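Local atomic coordinates of beta-glucoside phosphorylase BglX (Unidentified, PDB entry 5VQE), a protein that probably transfers glucosyl units from beta-glucosides to phosphate, as a glycoside phosphorylase of family GH3 working through a covalent glycosyl-enzyme intermediate. Residues 285-290 with 314-319. Residues are numbered along the deposited sequence; the frame is centred on the assembly and turned at random.
Sequences ICTDAT and DMLTFT. With G2F (2-deoxy-2-fluoro-alpha-D-glucopyranose), chain B.
Thr317 lies over the backbone carbonyl of Thr287: its OG1 donates to Thr287 O at 2.5 Å, 25° from the carbonyl plane, while its CG2 rests over the centre of the Phe318 ring. Thr287 answers through OG1. With chi1 at 71° this hydroxyl sits between its own N and carbonyl carbon, where it accepts the N-H of Thr317 at 3.1 Å, nearly straight, and donates to Asp288 O from above the carbonyl plane. A valine in its place would probably leave the Thr317 N-H without its acceptor and set the Asp288 peptide freer to turn. The Asp288 side chain carries the 2-deoxy-2-fluoroglucose, OD1 bonded to C1 at 1.4 Å, a covalent glycosyl-enzyme consistent with Asp288 being the catalytic nucleophile, as in other GH3 enzymes. Beside it, Ala289 CB meets Phe318 CD2 at 3.4 Å, and Phe318 CE2 reaches C6 of the sugar. Thr290 is bonded to segment 314-319 twice, N to Thr317 O and OG1 to Phe318 O at 2.7 Å. At the far end Asp314 OD2 takes the Ile285 N-H on its anti side at 2.9 Å; Arg276 and Arg342 pair with this carboxylate. The parallel strands 284-287 and 316-317, bridged at Cys286 and Met315, belong to the TIM-barrel-like N-terminal domain, between strands 237-244 and 38-42, with helix 268-278 packed on Ile285.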
loop_
_atom_site.group_PDB
_atom_site.type_symbol
_atom_site.label_atom_id
_atom_site.label_comp_id
_atom_site.label_asym_id
_atom_site.label_seq_id
_atom_site.Cartn_x
_atom_site.Cartn_y
_atom_site.Cartn_z
ATOM N N ILE A 285 8.381 9.403 12.970
ATOM C CA ILE A 285 8.483 9.699 11.543
ATOM C C ILE A 285 9.550 8.791 10.945
ATOM O O ILE A 285 10.701 8.789 11.400
ATOM C CB ILE A 285 8.830 11.175 11.286
ATOM C CG1 ILE A 285 7.735 12.102 11.805
ATOM C CG2 ILE A 285 9.045 11.415 9.796
ATOM C CD1 ILE A 285 8.107 13.570 11.766
ATOM N N CYS A 286 9.185 8.029 9.923
ATOM C CA CYS A 286 10.155 7.246 9.170
ATOM C C CYS A 286 10.127 7.684 7.715
ATOM O O CYS A 286 9.124 8.219 7.229
ATOM C CB CYS A 286 9.895 5.739 9.281
ATOM S SG CYS A 286 8.348 5.164 8.543
ATOM N N THR A 287 11.245 7.487 7.027
ATOM C CA THR A 287 11.275 7.786 5.607
ATOM C C THR A 287 10.663 6.634 4.821
ATOM O O THR A 287 10.541 5.505 5.304
ATOM C CB THR A 287 12.700 8.047 5.108
ATOM O OG1 THR A 287 13.455 6.831 5.086
ATOM C CG2 THR A 287 13.432 9.051 6.001
ATOM N N ASP A 288 10.232 6.947 3.607
ATOM C CA ASP A 288 10.016 5.900 2.630
ATOM C C ASP A 288 11.372 5.336 2.220
ATOM O O ASP A 288 12.420 5.937 2.483
ATOM C CB ASP A 288 9.252 6.445 1.427
ATOM C CG ASP A 288 8.746 5.353 0.513
ATOM O OD1 ASP A 288 8.487 4.216 1.005
ATOM O OD2 ASP A 288 8.615 5.667 -0.680
ATOM N N ALA A 289 11.344 4.162 1.590
ATOM C CA ALA A 289 12.565 3.427 1.258
ATOM C C ALA A 289 13.600 4.321 0.582
ATOM O O ALA A 289 13.313 4.971 -0.431
ATOM C CB ALA A 289 12.214 2.242 0.350
ATOM N N THR A 290 14.820 4.335 1.132
ATOM C CA THR A 290 15.832 5.312 0.733
ATOM C C THR A 290 16.591 4.934 -0.532
ATOM O O THR A 290 17.405 5.739 -0.998
ATOM C CB THR A 290 16.855 5.533 1.850
ATOM O OG1 THR A 290 17.708 4.387 1.951
ATOM C CG2 THR A 290 16.170 5.801 3.198
ATOM N N ASP A 314 12.841 10.279 12.163
ATOM C CA ASP A 314 13.382 9.484 13.258
ATOM C C ASP A 314 14.060 8.215 12.775
ATOM O O ASP A 314 14.961 7.704 13.459
ATOM C CB ASP A 314 12.272 9.113 14.246
ATOM C CG ASP A 314 11.598 10.329 14.848
ATOM O OD1 ASP A 314 12.321 11.262 15.271
ATOM O OD2 ASP A 314 10.348 10.358 14.885
ATOM N N MET A 315 13.660 7.703 11.614
ATOM C CA MET A 315 14.166 6.432 11.119
ATOM C C MET A 315 14.323 6.455 9.606
ATOM O O MET A 315 13.465 6.978 8.881
ATOM C CB MET A 315 13.224 5.307 11.559
ATOM C CG MET A 315 13.514 3.949 10.990
ATOM S SD MET A 315 12.628 2.618 11.846
ATOM C CE MET A 315 12.490 3.207 13.496
ATOM N N LEU A 316 15.438 5.882 9.145
ATOM C CA LEU A 316 15.706 5.680 7.730
ATOM C C LEU A 316 15.260 4.282 7.347
ATOM O O LEU A 316 15.667 3.300 7.981
ATOM C CB LEU A 316 17.197 5.844 7.422
ATOM C CG LEU A 316 17.781 7.242 7.635
ATOM C CD1 LEU A 316 19.282 7.174 7.872
ATOM C CD2 LEU A 316 17.493 8.116 6.440
ATOM N N THR A 317 14.437 4.188 6.312
ATOM C CA THR A 317 13.874 2.908 5.888
ATOM C C THR A 317 14.741 2.341 4.765
ATOM O O THR A 317 14.672 2.786 3.616
ATOM C CB THR A 317 12.421 3.084 5.468
ATOM O OG1 THR A 317 11.700 3.639 6.575
ATOM C CG2 THR A 317 11.794 1.750 5.076
ATOM N N PHE A 318 15.584 1.378 5.127
ATOM C CA PHE A 318 16.378 0.571 4.205
ATOM C C PHE A 318 17.678 1.263 3.842
ATOM O O PHE A 318 17.769 2.496 3.860
ATOM C CB PHE A 318 15.626 0.233 2.913
ATOM C CG PHE A 318 14.302 -0.430 3.130
ATOM C CD1 PHE A 318 13.987 -1.006 4.352
ATOM C CD2 PHE A 318 13.369 -0.482 2.103
ATOM C CE1 PHE A 318 12.754 -1.616 4.546
ATOM C CE2 PHE A 318 12.137 -1.090 2.295
ATOM C CZ PHE A 318 11.835 -1.664 3.511
ATOM N N THR A 319 18.684 0.457 3.512
ATOM C CA THR A 319 19.986 0.933 3.085
ATOM C C THR A 319 20.226 0.499 1.646
ATOM O O THR A 319 19.534 -0.369 1.112
ATOM C CB THR A 319 21.106 0.385 3.978
ATOM O OG1 THR A 319 21.038 -1.046 4.006
ATOM C CG2 THR A 319 20.988 0.928 5.396
HETATM C C1 G2F B . 8.285 3.151 0.116
HETATM C C2 G2F B . 6.795 3.073 -0.350
HETATM C C3 G2F B . 5.918 2.754 0.898
HETATM C C4 G2F B . 6.459 1.452 1.565
HETATM C C5 G2F B . 7.963 1.682 1.937
HETATM C C6 G2F B . 8.596 0.370 2.552
HETATM O O3 G2F B . 4.626 2.453 0.443
HETATM O O4 G2F B . 5.764 1.281 2.772
HETATM O O5 G2F B . 8.679 1.957 0.745
HETATM O O6 G2F B . 8.343 -0.694 1.679
HETATM F F2 G2F B . 6.407 4.261 -0.864
#